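Local coordinates for tail fiber protein (Acinetobacter phage AM24, PDB 5W5P) that probably recognises and depolymerises the capsular polysaccharide of Acinetobacter baumannii as the trimeric tailspike of the phage, at residues E32-L45 and I51-N64. Sequence-based numbering, arbitrary orientation.
Sequences EVNNSLKLKTFDDL and IVNGQTVYVGQRSN
With CG of K40 anti to the backbone N (chi1 168°) and the chain extended until a bend at chi4, the lysine runs beside Q61, pointing the same way, and NZ donates a hydrogen bond to N64 OD1 at 2.8 Å; a zinc ion lies about 4 Å from the N64 side chain. In F42, CG lies anti to the carbonyl carbon (chi1 -87°), a setting that offers one ring face to R62: CG of R62 stands 3.8 Å from the F42 ring centroid, near the ring normal, a CH-pi contact. Beyond it the guanidinium is tilted to the ring, while its nitrogens bond W110 O and form a salt bridge with D86. At the ring's edge sits V59 CG1.

The backbone is laced in steps: G60 N donates to L39 O, Q61 N to K40 O at 2.7 Å, and F42 N to R62 O at 2.8 Å, the last from above the carbonyl plane but with a fairly straight N-H (164°). T41, N-cap of helix 42-46, accepts weakly from D44 N through OG1, and D44 OD2 answers T41 N, completing a capping box; OD2 also takes K40 N. V57 CG2 packs on loop L39 CD1 (3.6 Å) and helical L45 CD1; its strand 56-59 is outermost within this chain in the small N-terminal antiparallel sheet. Towards helix 30-35, one water joins S36 O to Y58 N, another S36 O, L39 N and Y58 O. Direct bonds thus hold residues 60-62 after the strand, whereas water mediates at Y58.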
loop_
_atom_site.group_PDB
_atom_site.type_symbol
_atom_site.label_atom_id
_atom_site.label_comp_id
_atom_site.label_asym_id
_atom_site.label_seq_id
_atom_site.Cartn_x
_atom_site.Cartn_y
_atom_site.Cartn_z
ATOM N N GLU A 32 52.541 -5.502 -40.874
ATOM C CA GLU A 32 52.185 -5.498 -39.456
ATOM C C GLU A 32 51.085 -4.485 -39.155
ATOM O O GLU A 32 50.229 -4.736 -38.299
ATOM C CB GLU A 32 53.419 -5.213 -38.602
ATOM C CG GLU A 32 54.377 -6.383 -38.487
ATOM C CD GLU A 32 55.786 -5.945 -38.133
ATOM O OE1 GLU A 32 56.337 -5.073 -38.839
ATOM O OE2 GLU A 32 56.344 -6.470 -37.145
ATOM N N VAL A 33 51.098 -3.339 -39.840
ATOM C CA VAL A 33 50.004 -2.380 -39.717
ATOM C C VAL A 33 48.704 -2.996 -40.219
ATOM O O VAL A 33 47.653 -2.871 -39.582
ATOM C CB VAL A 33 50.346 -1.083 -40.476
ATOM C CG1 VAL A 33 49.080 -0.353 -40.899
ATOM C CG2 VAL A 33 51.232 -0.183 -39.629
ATOM N N ASN A 34 48.753 -3.670 -41.373
ATOM C CA ASN A 34 47.553 -4.312 -41.902
ATOM C C ASN A 34 47.029 -5.384 -40.956
ATOM O O ASN A 34 45.813 -5.576 -40.849
ATOM C CB ASN A 34 47.834 -4.920 -43.278
ATOM C CG ASN A 34 48.103 -3.871 -44.340
ATOM O OD1 ASN A 34 48.030 -2.669 -44.075
ATOM N ND2 ASN A 34 48.428 -4.322 -45.552
ATOM N N ASN A 35 47.926 -6.081 -40.256
ATOM C CA ASN A 35 47.511 -7.193 -39.409
ATOM C C ASN A 35 46.615 -6.759 -38.257
ATOM O O ASN A 35 45.863 -7.589 -37.734
ATOM C CB ASN A 35 48.737 -7.925 -38.865
ATOM C CG ASN A 35 49.394 -8.805 -39.911
ATOM O OD1 ASN A 35 48.799 -9.103 -40.949
ATOM N ND2 ASN A 35 50.627 -9.229 -39.642
ATOM N N SER A 36 46.667 -5.486 -37.852
ATOM C CA SER A 36 45.831 -5.032 -36.746
ATOM C C SER A 36 44.347 -4.997 -37.100
ATOM O O SER A 36 43.519 -4.822 -36.199
ATOM C CB SER A 36 46.285 -3.653 -36.269
ATOM O OG SER A 36 46.450 -2.767 -37.354
ATOM N N LEU A 37 43.995 -5.160 -38.371
ATOM C CA LEU A 37 42.612 -5.274 -38.810
ATOM C C LEU A 37 42.189 -6.718 -39.038
ATOM O O LEU A 37 41.070 -6.957 -39.506
ATOM C CB LEU A 37 42.399 -4.473 -40.102
ATOM C CG LEU A 37 43.095 -3.116 -40.207
ATOM C CD1 LEU A 37 42.921 -2.533 -41.595
ATOM C CD2 LEU A 37 42.552 -2.162 -39.146
ATOM N N LYS A 38 43.064 -7.681 -38.736
ATOM C CA LYS A 38 42.803 -9.096 -38.971
ATOM C C LYS A 38 42.753 -9.895 -37.673
ATOM O O LYS A 38 42.897 -11.122 -37.704
ATOM C CB LYS A 38 43.865 -9.691 -39.898
ATOM C CG LYS A 38 44.150 -8.885 -41.153
ATOM C CD LYS A 38 45.355 -9.458 -41.879
ATOM C CE LYS A 38 45.350 -9.094 -43.348
ATOM N NZ LYS A 38 46.371 -9.873 -44.105
ATOM N N LEU A 39 42.554 -9.228 -36.536
ATOM C CA LEU A 39 42.565 -9.876 -35.225
ATOM C C LEU A 39 41.174 -10.433 -34.943
ATOM O O LEU A 39 40.301 -9.758 -34.392
ATOM C CB LEU A 39 43.003 -8.894 -34.147
ATOM C CG LEU A 39 44.365 -8.243 -34.369
ATOM C CD1 LEU A 39 44.654 -7.231 -33.282
ATOM C CD2 LEU A 39 45.451 -9.305 -34.414
ATOM N N LYS A 40 40.967 -11.692 -35.322
ATOM C CA LYS A 40 39.654 -12.308 -35.194
ATOM C C LYS A 40 39.425 -12.907 -33.808
ATOM O O LYS A 40 38.353 -12.724 -33.225
ATOM C CB LYS A 40 39.470 -13.380 -36.273
ATOM C CG LYS A 40 38.266 -14.271 -36.048
ATOM C CD LYS A 40 38.144 -15.332 -37.116
ATOM C CE LYS A 40 36.721 -15.875 -37.187
ATOM N NZ LYS A 40 36.720 -17.364 -37.335
ATOM N N THR A 41 40.421 -13.605 -33.266
ATOM C CA THR A 41 40.288 -14.342 -32.015
ATOM C C THR A 41 41.262 -13.811 -30.969
ATOM O O THR A 41 42.131 -12.983 -31.251
ATOM C CB THR A 41 40.531 -15.841 -32.236
ATOM O OG1 THR A 41 41.912 -16.057 -32.556
ATOM C CG2 THR A 41 39.664 -16.364 -33.375
ATOM N N PHE A 42 41.101 -14.304 -29.736
ATOM C CA PHE A 42 42.010 -13.939 -28.653
ATOM C C PHE A 42 43.434 -14.382 -28.951
ATOM O O PHE A 42 44.390 -13.696 -28.574
ATOM C CB PHE A 42 41.542 -14.561 -27.332
ATOM C CG PHE A 42 40.538 -13.732 -26.572
ATOM C CD1 PHE A 42 39.754 -12.787 -27.215
ATOM C CD2 PHE A 42 40.372 -13.916 -25.206
ATOM C CE1 PHE A 42 38.827 -12.038 -26.506
ATOM C CE2 PHE A 42 39.449 -13.169 -24.491
ATOM C CZ PHE A 42 38.677 -12.228 -25.141
ATOM N N ASP A 43 43.597 -15.530 -29.613
ATOM C CA ASP A 43 44.934 -15.998 -29.960
ATOM C C ASP A 43 45.621 -15.059 -30.944
ATOM O O ASP A 43 46.843 -14.878 -30.876
ATOM C CB ASP A 43 44.864 -17.416 -30.532
ATOM C CG ASP A 43 46.230 -18.069 -30.644
ATOM O OD1 ASP A 43 46.890 -18.252 -29.598
ATOM O OD2 ASP A 43 46.649 -18.401 -31.778
ATOM N N ASP A 44 44.860 -14.452 -31.859
ATOM C CA ASP A 44 45.450 -13.491 -32.783
ATOM C C ASP A 44 45.980 -12.265 -32.054
ATOM O O ASP A 44 47.003 -11.705 -32.457
ATOM C CB ASP A 44 44.426 -13.073 -33.835
ATOM C CG ASP A 44 44.013 -14.219 -34.728
ATOM O OD1 ASP A 44 44.797 -15.183 -34.865
ATOM O OD2 ASP A 44 42.901 -14.156 -35.296
ATOM N N LEU A 45 45.304 -11.828 -30.989
ATOM C CA LEU A 45 45.802 -10.683 -30.234
ATOM C C LEU A 45 47.071 -11.037 -29.472
ATOM O O LEU A 45 48.052 -10.286 -29.511
ATOM C CB LEU A 45 44.727 -10.169 -29.280
ATOM C CG LEU A 45 45.133 -8.976 -28.412
ATOM C CD1 LEU A 45 45.268 -7.707 -29.243
ATOM C CD2 LEU A 45 44.134 -8.774 -27.288
ATOM N N ILE A 51 51.919 -1.650 -32.807
ATOM C CA ILE A 51 52.768 -0.813 -33.643
ATOM C C ILE A 51 53.152 0.490 -32.942
ATOM O O ILE A 51 54.248 1.011 -33.169
ATOM C CB ILE A 51 52.092 -0.539 -34.997
ATOM C CG1 ILE A 51 50.751 0.159 -34.802
ATOM C CG2 ILE A 51 51.887 -1.838 -35.761
ATOM C CD1 ILE A 51 50.124 0.612 -36.097
ATOM N N VAL A 52 52.281 1.028 -32.090
ATOM C CA VAL A 52 52.576 2.214 -31.300
ATOM C C VAL A 52 52.198 1.929 -29.850
ATOM O O VAL A 52 51.538 0.938 -29.538
ATOM C CB VAL A 52 51.841 3.473 -31.814
ATOM C CG1 VAL A 52 52.349 3.868 -33.195
ATOM C CG2 VAL A 52 50.336 3.245 -31.838
ATOM N N ASN A 53 52.635 2.816 -28.961
ATOM C CA ASN A 53 52.302 2.697 -27.549
ATOM C C ASN A 53 50.889 3.214 -27.311
ATOM O O ASN A 53 50.530 4.303 -27.770
ATOM C CB ASN A 53 53.307 3.471 -26.695
ATOM C CG ASN A 53 54.668 2.798 -26.644
ATOM O OD1 ASN A 53 54.918 1.819 -27.352
ATOM N ND2 ASN A 53 55.557 3.322 -25.807
ATOM N N GLY A 54 50.088 2.428 -26.597
ATOM C CA GLY A 54 48.705 2.793 -26.367
ATOM C C GLY A 54 47.787 2.563 -27.542
ATOM O O GLY A 54 46.722 3.187 -27.614
ATOM N N GLN A 55 48.166 1.690 -28.471
ATOM C CA GLN A 55 47.321 1.409 -29.622
ATOM C C GLN A 55 46.070 0.665 -29.179
ATOM O O GLN A 55 46.123 -0.203 -28.306
ATOM C CB GLN A 55 48.094 0.584 -30.656
ATOM C CG GLN A 55 47.313 0.256 -31.923
ATOM C CD GLN A 55 47.980 -0.817 -32.764
ATOM O OE1 GLN A 55 48.869 -1.524 -32.292
ATOM N NE2 GLN A 55 47.555 -0.943 -34.017
ATOM N N THR A 56 44.936 1.016 -29.775
ATOM C CA THR A 56 43.688 0.293 -29.562
ATOM C C THR A 56 43.363 -0.494 -30.823
ATOM O O THR A 56 43.299 0.078 -31.919
ATOM C CB THR A 56 42.537 1.234 -29.205
ATOM O OG1 THR A 56 42.925 2.090 -28.123
ATOM C CG2 THR A 56 41.318 0.424 -28.780
ATOM N N VAL A 57 43.174 -1.803 -30.666
ATOM C CA VAL A 57 42.776 -2.688 -31.748
ATOM C C VAL A 57 41.484 -3.384 -31.344
ATOM O O VAL A 57 41.122 -3.452 -30.166
ATOM C CB VAL A 57 43.864 -3.728 -32.087
ATOM C CG1 VAL A 57 45.130 -3.037 -32.567
ATOM C CG2 VAL A 57 44.152 -4.604 -30.878
ATOM N N TYR A 58 40.787 -3.915 -32.339
ATOM C CA TYR A 58 39.539 -4.628 -32.120
ATOM C C TYR A 58 39.760 -6.120 -32.317
ATOM O O TYR A 58 40.280 -6.543 -33.356
ATOM C CB TYR A 58 38.447 -4.123 -33.064
ATOM C CG TYR A 58 37.177 -4.928 -32.975
ATOM C CD1 TYR A 58 36.887 -5.901 -33.918
ATOM C CD2 TYR A 58 36.275 -4.731 -31.934
ATOM C CE1 TYR A 58 35.739 -6.649 -33.838
ATOM C CE2 TYR A 58 35.116 -5.481 -31.847
ATOM C CZ TYR A 58 34.856 -6.437 -32.804
ATOM O OH TYR A 58 33.709 -7.194 -32.739
ATOM N N VAL A 59 39.375 -6.914 -31.320
ATOM C CA VAL A 59 39.384 -8.370 -31.422
ATOM C C VAL A 59 37.958 -8.832 -31.683
ATOM O O VAL A 59 37.030 -8.451 -30.957
ATOM C CB VAL A 59 39.955 -9.020 -30.150
ATOM C CG1 VAL A 59 40.100 -10.520 -30.345
ATOM C CG2 VAL A 59 41.293 -8.395 -29.789
ATOM N N GLY A 60 37.783 -9.661 -32.713
ATOM C CA GLY A 60 36.441 -9.984 -33.173
ATOM C C GLY A 60 35.671 -10.879 -32.218
ATOM O O GLY A 60 34.477 -10.677 -31.996
ATOM N N GLN A 61 36.334 -11.888 -31.663
ATOM C CA GLN A 61 35.688 -12.885 -30.815
ATOM C C GLN A 61 36.772 -13.604 -30.015
ATOM O O GLN A 61 37.958 -13.264 -30.098
ATOM C CB GLN A 61 34.841 -13.856 -31.650
ATOM C CG GLN A 61 35.604 -14.569 -32.757
ATOM C CD GLN A 61 34.698 -15.079 -33.863
ATOM O OE1 GLN A 61 33.853 -14.347 -34.379
ATOM N NE2 GLN A 61 34.864 -16.346 -34.227
ATOM N N ARG A 62 36.364 -14.601 -29.225
ATOM C CA ARG A 62 37.307 -15.284 -28.344
ATOM C C ARG A 62 38.096 -16.346 -29.093
ATOM O O ARG A 62 39.327 -16.379 -29.021
ATOM C CB ARG A 62 36.570 -15.907 -27.156
ATOM C CG ARG A 62 36.366 -14.972 -25.980
ATOM C CD ARG A 62 35.716 -15.687 -24.798
ATOM N NE ARG A 62 36.477 -16.866 -24.383
ATOM C CZ ARG A 62 37.411 -16.859 -23.437
ATOM N NH1 ARG A 62 37.701 -15.733 -22.797
ATOM N NH2 ARG A 62 38.052 -17.977 -23.127
ATOM N N SER A 63 37.396 -17.223 -29.808
ATOM C CA SER A 63 38.009 -18.225 -30.665
ATOM C C SER A 63 37.168 -18.370 -31.928
ATOM O O SER A 63 36.126 -17.729 -32.090
ATOM C CB SER A 63 38.137 -19.570 -29.950
ATOM O OG SER A 63 36.859 -20.134 -29.699
ATOM N N ASN A 64 37.633 -19.232 -32.833
ATOM C CA ASN A 64 36.889 -19.489 -34.064
ATOM C C ASN A 64 35.552 -20.173 -33.803
ATOM O O ASN A 64 34.655 -20.108 -34.659
ATOM C CB ASN A 64 37.699 -20.339 -35.044
ATOM C CG ASN A 64 38.970 -19.658 -35.514
ATOM O OD1 ASN A 64 38.933 -18.547 -36.060
ATOM N ND2 ASN A 64 40.095 -20.319 -35.323
HETATM O O HOH W 1 41.859 -3.134 -35.065
HETATM O O HOH W 2 41.398 -6.780 -35.904
#